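Local structure of phytochromobilin synthase (6KME) at residues Pro106-Cys114 with Asp141-Asp149; Leu150-Leu161 with Val193-Ala204. The protein probably catalyses the ferredoxin-dependent reduction of biliverdin IX alpha to phytochromobilin, the chromophore of plant phytochrome. The protein carries 1 engineered substitution. All blocks are in the same frame, centred on the assembly; numbering follows the deposited sequence.

In the fold
From the N terminus, strand 96-104 runs out into the turn at 106-111, and the chain re-enters the antiparallel sheet as strand 112-119. After strand 123-131, contact 1 closes the first loop by bringing helix 141-147 back onto that turn. The chain goes straight on into helix 151-160, then strand 180-185 and helix 188-211, which closes the second loop by pairing with helix 151-160 in contact 2. The two loops follow in series, neither nested nor crossed, with centres about 17 Å apart. They meet at F113, which packs on Y201 and Y202. L208, further along helix 188-211, reaches P111 and Y146, so that helix serves both contacts.

Contact 1 (Pro106-Cys114 with Asp141-Asp149); sequences PEFDLPIFC and DYKEKYYKD
Y146 meets residues 109-111, just ahead of strand 112-119, along its whole ring. The bond to its CB points toward them, and from CG outward P111 CD sits over the centre of one ring face in a CH-pi contact, 3.7 Å from CD to the centroid of the Y146 ring and 8° off the normal. Further out, CE2 lies 3.5 Å from D109 O, and the tip donates a hydrogen bond of 2.7 Å from Y146 OH to D109 OD1, reaching that oxygen from above the carboxylate plane. The other carboxylate oxygen forms a salt bridge, D109 OD2 to K145 NZ at 2.7 Å, with the ammonium group on its syn side. K145 reaches it with CG anti to its backbone N (chi1 177°) and a chain extended beyond. Two partners therefore hold the carboxylate, one on each oxygen, which probably stabilises its charged form. Y142 grips the backbone instead: Y142 OH donates to D109 O at 2.8 Å with a C=O...O angle of 152°, and also bonds to L133 N, so both hydroxyl and carbonyl are engaged. Y147 slides past P111, with Y147 OH 3.6 Å from P111 CG, and its hydroxyl is bonded to L130 O. Y142, K145 and Y146, with Y147 beside them, thus clasp the chain where it enters an inner strand of the alpha-beta-alpha sandwich of the ferredoxin-dependent bilin reductases.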
loop_
_atom_site.group_PDB
_atom_site.type_symbol
_atom_site.label_atom_id
_atom_site.label_comp_id
_atom_site.label_asym_id
_atom_site.label_seq_id
_atom_site.Cartn_x
_atom_site.Cartn_y
_atom_site.Cartn_z
ATOM N N PRO A 106 -7.655 -10.296 10.459
ATOM C CA PRO A 106 -9.006 -10.270 9.872
ATOM C C PRO A 106 -10.116 -9.947 10.862
ATOM O O PRO A 106 -11.210 -9.565 10.435
ATOM C CB PRO A 106 -9.163 -11.685 9.296
ATOM C CG PRO A 106 -7.761 -12.142 9.054
ATOM C CD PRO A 106 -6.951 -11.558 10.172
ATOM N N GLU A 107 -9.878 -10.087 12.165
ATOM C CA GLU A 107 -10.880 -9.692 13.152
ATOM C C GLU A 107 -11.074 -8.176 13.224
ATOM O O GLU A 107 -12.100 -7.717 13.737
ATOM C CB GLU A 107 -10.492 -10.232 14.533
ATOM C CG GLU A 107 -10.604 -11.750 14.689
ATOM C CD GLU A 107 -9.476 -12.523 14.008
ATOM O OE1 GLU A 107 -8.435 -11.913 13.668
ATOM O OE2 GLU A 107 -9.636 -13.749 13.819
ATOM N N PHE A 108 -10.118 -7.393 12.739
ATOM C CA PHE A 108 -10.165 -5.934 12.816
ATOM C C PHE A 108 -10.252 -5.373 11.405
ATOM O O PHE A 108 -9.248 -5.320 10.686
ATOM C CB PHE A 108 -8.942 -5.409 13.555
ATOM C CG PHE A 108 -8.784 -6.000 14.927
ATOM C CD1 PHE A 108 -9.402 -5.416 16.024
ATOM C CD2 PHE A 108 -8.057 -7.163 15.115
ATOM C CE1 PHE A 108 -9.269 -5.965 17.287
ATOM C CE2 PHE A 108 -7.925 -7.724 16.374
ATOM C CZ PHE A 108 -8.533 -7.126 17.465
ATOM N N ASP A 109 -11.446 -4.912 11.018
ATOM C CA ASP A 109 -11.684 -4.527 9.624
ATOM C C ASP A 109 -11.082 -3.169 9.253
ATOM O O ASP A 109 -11.633 -2.448 8.408
ATOM C CB ASP A 109 -13.191 -4.529 9.338
ATOM C CG ASP A 109 -13.929 -3.401 10.045
ATOM O OD1 ASP A 109 -13.415 -2.876 11.057
ATOM O OD2 ASP A 109 -15.033 -3.044 9.578
ATOM N N LEU A 110 -9.932 -2.839 9.842
ATOM C CA LEU A 110 -9.255 -1.573 9.576
ATOM C C LEU A 110 -8.856 -1.433 8.109
ATOM O O LEU A 110 -8.591 -2.427 7.422
ATOM C CB LEU A 110 -7.986 -1.452 10.421
ATOM C CG LEU A 110 -8.147 -1.140 11.898
ATOM C CD1 LEU A 110 -7.006 -1.776 12.673
ATOM C CD2 LEU A 110 -8.168 0.367 12.072
ATOM N N PRO A 111 -8.745 -0.200 7.623
ATOM C CA PRO A 111 -8.056 0.023 6.354
ATOM C C PRO A 111 -6.610 -0.449 6.437
ATOM O O PRO A 111 -6.007 -0.530 7.510
ATOM C CB PRO A 111 -8.139 1.544 6.159
ATOM C CG PRO A 111 -9.337 1.970 6.948
ATOM C CD PRO A 111 -9.372 1.033 8.145
ATOM N N ILE A 112 -6.061 -0.778 5.272
ATOM C CA ILE A 112 -4.650 -1.117 5.134
ATOM C C ILE A 112 -3.856 0.168 4.921
ATOM O O ILE A 112 -4.116 0.915 3.974
ATOM C CB ILE A 112 -4.442 -2.100 3.976
ATOM C CG1 ILE A 112 -5.021 -3.461 4.371
ATOM C CG2 ILE A 112 -2.973 -2.174 3.613
ATOM C CD1 ILE A 112 -5.207 -4.430 3.206
ATOM N N PHE A 113 -2.903 0.446 5.813
ATOM C CA PHE A 113 -2.043 1.603 5.620
ATOM C C PHE A 113 -1.038 1.288 4.525
ATOM O O PHE A 113 -0.436 0.214 4.515
ATOM C CB PHE A 113 -1.310 2.008 6.907
ATOM C CG PHE A 113 -0.499 3.277 6.744
ATOM C CD1 PHE A 113 -1.104 4.525 6.891
ATOM C CD2 PHE A 113 0.848 3.223 6.379
ATOM C CE1 PHE A 113 -0.368 5.712 6.696
ATOM C CE2 PHE A 113 1.585 4.389 6.181
ATOM C CZ PHE A 113 0.976 5.641 6.347
ATOM N N CYS A 114 -0.853 2.234 3.603
ATOM C CA CYS A 114 -0.095 1.996 2.378
ATOM C C CYS A 114 0.742 3.228 2.047
ATOM O O CYS A 114 0.192 4.314 1.836
ATOM C CB CYS A 114 -1.057 1.653 1.236
ATOM S SG CYS A 114 -0.327 1.577 -0.420
ATOM N N ASP A 141 -21.713 1.972 4.004
ATOM C CA ASP A 141 -21.493 1.788 5.441
ATOM C C ASP A 141 -20.012 1.894 5.807
ATOM O O ASP A 141 -19.637 2.667 6.698
ATOM C CB ASP A 141 -22.065 0.443 5.892
ATOM C CG ASP A 141 -23.582 0.463 6.026
ATOM O OD1 ASP A 141 -24.145 1.550 6.280
ATOM O OD2 ASP A 141 -24.210 -0.610 5.886
ATOM N N TYR A 142 -19.154 1.129 5.122
ATOM C CA TYR A 142 -17.727 1.120 5.448
ATOM C C TYR A 142 -17.091 2.483 5.201
ATOM O O TYR A 142 -16.222 2.918 5.968
ATOM C CB TYR A 142 -17.005 0.039 4.635
ATOM C CG TYR A 142 -15.557 -0.213 5.035
ATOM C CD1 TYR A 142 -15.237 -1.102 6.067
ATOM C CD2 TYR A 142 -14.509 0.424 4.379
ATOM C CE1 TYR A 142 -13.906 -1.342 6.428
ATOM C CE2 TYR A 142 -13.174 0.194 4.735
ATOM C CZ TYR A 142 -12.884 -0.683 5.760
ATOM O OH TYR A 142 -11.575 -0.899 6.104
ATOM N N LYS A 143 -17.499 3.165 4.123
ATOM C CA LYS A 143 -16.915 4.463 3.801
ATOM C C LYS A 143 -17.222 5.485 4.893
ATOM O O LYS A 143 -16.341 6.248 5.306
ATOM C CB LYS A 143 -17.423 4.944 2.435
ATOM C CG LYS A 143 -16.942 6.334 2.034
ATOM C CD LYS A 143 -17.692 6.842 0.809
ATOM C CE LYS A 143 -17.155 8.184 0.317
ATOM N NZ LYS A 143 -18.174 8.880 -0.532
ATOM N N GLU A 144 -18.463 5.504 5.382
ATOM C CA GLU A 144 -18.814 6.408 6.472
ATOM C C GLU A 144 -18.115 6.014 7.767
ATOM O O GLU A 144 -17.682 6.880 8.535
ATOM C CB GLU A 144 -20.330 6.427 6.666
ATOM C CG GLU A 144 -21.045 7.293 5.650
ATOM C CD GLU A 144 -20.635 8.750 5.757
ATOM O OE1 GLU A 144 -20.982 9.387 6.776
ATOM O OE2 GLU A 144 -19.950 9.248 4.835
ATOM N N LYS A 145 -17.995 4.711 8.019
ATOM C CA LYS A 145 -17.384 4.230 9.252
ATOM C C LYS A 145 -15.955 4.749 9.415
ATOM O O LYS A 145 -15.516 5.051 10.530
ATOM C CB LYS A 145 -17.418 2.697 9.259
ATOM C CG LYS A 145 -16.760 2.018 10.438
ATOM C CD LYS A 145 -16.783 0.499 10.273
ATOM C CE LYS A 145 -16.297 -0.205 11.540
ATOM N NZ LYS A 145 -16.360 -1.696 11.449
ATOM N N TYR A 146 -15.211 4.871 8.319
ATOM C CA TYR A 146 -13.780 5.108 8.432
ATOM C C TYR A 146 -13.287 6.423 7.844
ATOM O O TYR A 146 -12.229 6.901 8.268
ATOM C CB TYR A 146 -12.992 3.954 7.788
ATOM C CG TYR A 146 -12.831 2.781 8.732
ATOM C CD1 TYR A 146 -12.119 2.918 9.918
ATOM C CD2 TYR A 146 -13.397 1.544 8.451
ATOM C CE1 TYR A 146 -11.967 1.850 10.798
ATOM C CE2 TYR A 146 -13.246 0.467 9.321
ATOM C CZ TYR A 146 -12.530 0.629 10.496
ATOM O OH TYR A 146 -12.385 -0.429 11.374
ATOM N N TYR A 147 -13.996 7.021 6.889
ATOM C CA TYR A 147 -13.461 8.185 6.189
ATOM C C TYR A 147 -14.250 9.463 6.423
ATOM O O TYR A 147 -13.768 10.532 6.040
ATOM C CB TYR A 147 -13.360 7.907 4.676
ATOM C CG TYR A 147 -12.472 6.719 4.401
ATOM C CD1 TYR A 147 -11.085 6.851 4.367
ATOM C CD2 TYR A 147 -13.012 5.451 4.241
ATOM C CE1 TYR A 147 -10.261 5.740 4.152
ATOM C CE2 TYR A 147 -12.201 4.341 4.023
ATOM C CZ TYR A 147 -10.833 4.492 3.979
ATOM O OH TYR A 147 -10.047 3.381 3.763
ATOM N N LYS A 148 -15.415 9.395 7.076
ATOM C CA LYS A 148 -16.226 10.595 7.255
ATOM C C LYS A 148 -15.424 11.712 7.909
ATOM O O LYS A 148 -15.500 12.873 7.490
ATOM C CB LYS A 148 -17.468 10.275 8.087
ATOM N N ASP A 149 -14.623 11.372 8.913
ATOM C CA ASP A 149 -13.889 12.347 9.707
ATOM C C ASP A 149 -12.488 12.628 9.171
ATOM O O ASP A 149 -11.758 13.424 9.775
ATOM C CB ASP A 149 -13.815 11.866 11.159
ATOM C CG ASP A 149 -15.182 11.884 11.846
ATOM O OD1 ASP A 149 -16.018 12.746 11.489
ATOM O OD2 ASP A 149 -15.424 11.038 12.735
#

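Contact 2 (Leu150-Leu161 with Val193-Ala204)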
loop_
_atom_site.group_PDB
_atom_site.type_symbol
_atom_site.label_atom_id
_atom_site.label_comp_id
_atom_site.label_asym_id
_atom_site.label_seq_id
_atom_site.Cartn_x
_atom_site.Cartn_y
_atom_site.Cartn_z
ATOM N N LEU A 150 -12.106 12.011 8.052
ATOM C CA LEU A 150 -10.799 12.204 7.438
ATOM C C LEU A 150 -10.842 12.990 6.130
ATOM O O LEU A 150 -9.787 13.201 5.520
ATOM C CB LEU A 150 -10.143 10.851 7.186
ATOM C CG LEU A 150 -9.861 10.012 8.423
ATOM C CD1 LEU A 150 -9.150 8.732 8.014
ATOM C CD2 LEU A 150 -9.044 10.815 9.423
ATOM N N ILE A 151 -12.025 13.422 5.684
ATOM C CA ILE A 151 -12.115 14.174 4.430
ATOM C C ILE A 151 -11.284 15.455 4.504
ATOM O O ILE A 151 -10.609 15.822 3.536
ATOM C CB ILE A 151 -13.591 14.465 4.075
ATOM C CG1 ILE A 151 -14.371 13.163 3.853
ATOM C CG2 ILE A 151 -13.709 15.389 2.843
ATOM C CD1 ILE A 151 -13.610 12.093 3.091
ATOM N N THR A 152 -11.296 16.154 5.648
ATOM C CA THR A 152 -10.506 17.378 5.761
ATOM C C THR A 152 -9.010 17.089 5.669
ATOM O O THR A 152 -8.252 17.894 5.116
ATOM C CB THR A 152 -10.835 18.110 7.067
ATOM O OG1 THR A 152 -10.541 17.263 8.182
ATOM C CG2 THR A 152 -12.305 18.495 7.109
ATOM N N LEU A 153 -8.569 15.943 6.195
ATOM C CA LEU A 153 -7.165 15.565 6.048
ATOM C C LEU A 153 -6.805 15.366 4.574
ATOM O O LEU A 153 -5.786 15.877 4.097
ATOM C CB LEU A 153 -6.862 14.298 6.850
ATOM C CG LEU A 153 -5.508 13.608 6.603
ATOM C CD1 LEU A 153 -4.322 14.479 7.007
ATOM C CD2 LEU A 153 -5.449 12.257 7.320
ATOM N N GLY A 154 -7.632 14.620 3.836
ATOM C CA GLY A 154 -7.370 14.439 2.420
ATOM C C GLY A 154 -7.388 15.746 1.654
ATOM O O GLY A 154 -6.616 15.921 0.702
ATOM N N LEU A 155 -8.257 16.681 2.055
ATOM C CA LEU A 155 -8.325 17.969 1.377
ATOM C C LEU A 155 -7.059 18.786 1.617
ATOM O O LEU A 155 -6.586 19.488 0.714
ATOM C CB LEU A 155 -9.568 18.730 1.840
ATOM C CG LEU A 155 -10.079 19.846 0.934
ATOM C CD1 LEU A 155 -10.365 19.317 -0.457
ATOM C CD2 LEU A 155 -11.321 20.473 1.540
ATOM N N LYS A 156 -6.489 18.694 2.820
ATOM C CA LYS A 156 -5.272 19.441 3.143
ATOM C C LYS A 156 -4.143 19.115 2.174
ATOM O O LYS A 156 -3.462 20.014 1.670
ATOM C CB LYS A 156 -4.839 19.137 4.577
ATOM C CG LYS A 156 -3.587 19.868 5.038
ATOM C CD LYS A 156 -3.158 19.373 6.417
ATOM C CE LYS A 156 -2.109 20.279 7.054
ATOM N NZ LYS A 156 -1.592 19.692 8.326
ATOM N N TYR A 157 -3.923 17.831 1.899
ATOM C CA TYR A 157 -2.769 17.449 1.096
ATOM C C TYR A 157 -3.072 17.338 -0.391
ATOM O O TYR A 157 -2.150 17.460 -1.206
ATOM C CB TYR A 157 -2.185 16.142 1.626
ATOM C CG TYR A 157 -1.449 16.390 2.915
ATOM C CD1 TYR A 157 -0.204 16.999 2.903
ATOM C CD2 TYR A 157 -2.018 16.073 4.143
ATOM C CE1 TYR A 157 0.471 17.260 4.064
ATOM C CE2 TYR A 157 -1.346 16.327 5.320
ATOM C CZ TYR A 157 -0.099 16.921 5.269
ATOM O OH TYR A 157 0.588 17.191 6.420
ATOM N N SER A 158 -4.337 17.133 -0.766
ATOM C CA SER A 158 -4.684 17.155 -2.183
ATOM C C SER A 158 -4.364 18.509 -2.807
ATOM O O SER A 158 -4.103 18.595 -4.013
ATOM C CB SER A 158 -6.162 16.817 -2.373
ATOM O OG SER A 158 -6.965 17.960 -2.111
ATOM N N LYS A 159 -4.372 19.575 -2.005
ATOM C CA LYS A 159 -4.001 20.886 -2.528
ATOM C C LYS A 159 -2.494 21.004 -2.721
ATOM O O LYS A 159 -2.037 21.599 -3.701
ATOM C CB LYS A 159 -4.507 21.987 -1.594
ATOM C CG LYS A 159 -6.013 21.994 -1.406
ATOM C CD LYS A 159 -6.449 23.126 -0.492
ATOM C CE LYS A 159 -7.935 23.046 -0.176
ATOM N NZ LYS A 159 -8.368 24.153 0.721
ATOM N N LEU A 160 -1.712 20.418 -1.813
ATOM C CA LEU A 160 -0.260 20.559 -1.800
ATOM C C LEU A 160 0.461 19.528 -2.661
ATOM O O LEU A 160 1.586 19.783 -3.101
ATOM C CB LEU A 160 0.265 20.433 -0.364
ATOM C CG LEU A 160 -0.367 21.298 0.725
ATOM C CD1 LEU A 160 0.235 20.916 2.058
ATOM C CD2 LEU A 160 -0.149 22.769 0.435
ATOM N N LEU A 161 -0.138 18.352 -2.860
ATOM C CA LEU A 161 0.442 17.243 -3.619
ATOM C C LEU A 161 -0.571 16.885 -4.699
ATOM O O LEU A 161 -1.469 16.054 -4.474
ATOM C CB LEU A 161 0.752 16.045 -2.715
ATOM C CG LEU A 161 1.805 16.235 -1.607
ATOM C CD1 LEU A 161 1.796 15.097 -0.583
ATOM C CD2 LEU A 161 3.210 16.392 -2.209
ATOM N N VAL A 193 6.848 18.379 2.460
ATOM C CA VAL A 193 5.403 18.154 2.441
ATOM C C VAL A 193 5.091 16.661 2.476
ATOM O O VAL A 193 4.180 16.214 3.193
ATOM C CB VAL A 193 4.779 18.839 1.213
ATOM C CG1 VAL A 193 3.310 18.506 1.112
ATOM C CG2 VAL A 193 4.972 20.345 1.309
ATOM N N LEU A 194 5.841 15.867 1.705
ATOM C CA LEU A 194 5.616 14.427 1.680
ATOM C C LEU A 194 5.818 13.813 3.055
ATOM O O LEU A 194 5.049 12.935 3.471
ATOM C CB LEU A 194 6.560 13.773 0.674
ATOM C CG LEU A 194 6.502 12.246 0.611
ATOM C CD1 LEU A 194 5.120 11.784 0.178
ATOM C CD2 LEU A 194 7.589 11.690 -0.324
ATOM N N PHE A 195 6.869 14.238 3.764
ATOM C CA PHE A 195 7.102 13.737 5.114
ATOM C C PHE A 195 5.946 14.099 6.039
ATOM O O PHE A 195 5.452 13.250 6.787
ATOM C CB PHE A 195 8.428 14.281 5.656
ATOM C CG PHE A 195 9.626 13.444 5.288
ATOM C CD1 PHE A 195 9.822 13.016 3.980
ATOM C CD2 PHE A 195 10.568 13.100 6.250
ATOM C CE1 PHE A 195 10.930 12.248 3.637
ATOM C CE2 PHE A 195 11.675 12.328 5.913
ATOM C CZ PHE A 195 11.856 11.905 4.606
ATOM N N SER A 196 5.488 15.354 5.991
ATOM C CA SER A 196 4.370 15.769 6.841
ATOM C C SER A 196 3.116 14.953 6.548
ATOM O O SER A 196 2.365 14.606 7.467
ATOM C CB SER A 196 4.085 17.259 6.649
ATOM O OG SER A 196 5.182 18.052 7.073
ATOM N N ALA A 197 2.876 14.638 5.269
ATOM C CA ALA A 197 1.712 13.847 4.873
ATOM C C ALA A 197 1.797 12.420 5.410
ATOM O O ALA A 197 0.811 11.890 5.934
ATOM C CB ALA A 197 1.575 13.832 3.344
ATOM N N PHE A 198 2.952 11.767 5.239
ATOM C CA PHE A 198 3.138 10.420 5.778
ATOM C C PHE A 198 2.821 10.390 7.267
ATOM O O PHE A 198 2.103 9.503 7.743
ATOM C CB PHE A 198 4.571 9.932 5.526
ATOM C CG PHE A 198 4.867 8.568 6.104
ATOM C CD1 PHE A 198 5.262 8.428 7.431
ATOM C CD2 PHE A 198 4.760 7.425 5.314
ATOM C CE1 PHE A 198 5.536 7.170 7.975
ATOM C CE2 PHE A 198 5.030 6.164 5.837
ATOM C CZ PHE A 198 5.423 6.035 7.175
ATOM N N LYS A 199 3.351 11.359 8.017
ATOM C CA LYS A 199 3.168 11.367 9.468
ATOM C C LYS A 199 1.709 11.621 9.848
ATOM O O LYS A 199 1.151 10.925 10.711
ATOM C CB LYS A 199 4.089 12.416 10.095
ATOM C CG LYS A 199 5.572 12.092 9.942
ATOM C CD LYS A 199 6.435 13.232 10.440
ATOM C CE LYS A 199 7.898 13.020 10.103
ATOM N NZ LYS A 199 8.722 14.099 10.710
ATOM N N ASP A 200 1.074 12.608 9.201
ATOM C CA ASP A 200 -0.340 12.892 9.440
ATOM C C ASP A 200 -1.226 11.697 9.104
ATOM O O ASP A 200 -2.143 11.361 9.868
ATOM C CB ASP A 200 -0.766 14.108 8.617
ATOM C CG ASP A 200 -0.369 15.414 9.273
ATOM O OD1 ASP A 200 0.113 15.359 10.425
ATOM O OD2 ASP A 200 -0.538 16.486 8.650
ATOM N N TYR A 201 -0.982 11.058 7.956
ATOM C CA TYR A 201 -1.774 9.901 7.542
ATOM C C TYR A 201 -1.527 8.709 8.463
ATOM O O TYR A 201 -2.466 7.980 8.813
ATOM C CB TYR A 201 -1.461 9.530 6.078
ATOM C CG TYR A 201 -2.318 10.267 5.043
ATOM C CD1 TYR A 201 -2.409 11.659 5.052
ATOM C CD2 TYR A 201 -3.030 9.572 4.069
ATOM C CE1 TYR A 201 -3.201 12.348 4.115
ATOM C CE2 TYR A 201 -3.828 10.257 3.115
ATOM C CZ TYR A 201 -3.909 11.640 3.158
ATOM O OH TYR A 201 -4.684 12.325 2.242
ATOM N N TYR A 202 -0.274 8.489 8.878
ATOM C CA TYR A 202 -0.021 7.340 9.744
ATOM C C TYR A 202 -0.612 7.554 11.140
ATOM O O TYR A 202 -1.126 6.608 11.754
ATOM C CB TYR A 202 1.476 7.020 9.812
ATOM C CG TYR A 202 1.704 5.659 10.442
ATOM C CD1 TYR A 202 1.253 4.503 9.808
ATOM C CD2 TYR A 202 2.313 5.531 11.680
ATOM C CE1 TYR A 202 1.416 3.244 10.386
ATOM C CE2 TYR A 202 2.488 4.263 12.275
ATOM C CZ TYR A 202 2.032 3.131 11.618
ATOM O OH TYR A 202 2.189 1.885 12.190
ATOM N N GLN A 203 -0.576 8.792 11.653
ATOM C CA GLN A 203 -1.205 9.062 12.939
ATOM C C GLN A 203 -2.721 8.904 12.852
ATOM O O GLN A 203 -3.356 8.413 13.793
ATOM C CB GLN A 203 -0.816 10.460 13.435
ATOM C CG GLN A 203 0.651 10.558 13.882
ATOM C CD GLN A 203 1.040 11.952 14.345
ATOM O OE1 GLN A 203 0.667 12.948 13.730
ATOM N NE2 GLN A 203 1.781 12.028 15.443
ATOM N N ALA A 204 -3.322 9.315 11.729
ATOM C CA ALA A 204 -4.750 9.087 11.527
ATOM C C ALA A 204 -5.074 7.599 11.573
ATOM O O ALA A 204 -6.066 7.194 12.189
ATOM C CB ALA A 204 -5.205 9.697 10.191
#
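The ring of Y157 is sandwiched between A197 CB, 3.6 Å above one face, and CG of its neighbour K156 beyond the opposite face, while L153 CD1 and D200 OD2 lie in plane at its edges. Y201 presents a face to L153 CD2 and an edge to Y157 CD2, which is 3.9 Å from Y201 CE1. The two rings lie in the middle of an antiparallel helix pair in which one knob-into-hole is formed: Y157 of helix 151-160 is the knob, set among S196, A197, D200 and Y201 of helix 188-211. The axes of the two helical segments come within 11.0 Å, their N-to-C directions 168° apart. The Y157 side chain swings across with CG anti to its carbonyl carbon (chi1 -74°), which carries the hydroxyl over the partner helix to donate to D200. This bond, 2.6 Å from Y157 OH to D200 OD2, comes from 45° above the carboxylate plane. K156 NZ adds a weak hydrogen bond, 3.4 Å to D200 OD2, as part of a salt bridge; the nearby ammonium group would tend to keep the carboxylate charged.

Apolar contacts extend the seam toward both ends. A204 CB packs on L150 and L153 at one end, and at the other V193 CG1 touches both L160 CB and L161 CG, the latter at 3.8 Å. I180 touches Y157, L161 and Y201, so this side of the pair lies against edge strand 180-185, while helix 188-211 also reaches strand 112-119. Y201 OH, bonded to I178 O, passes close over the other helix at its glycine, 3.4 Å from G154 CA.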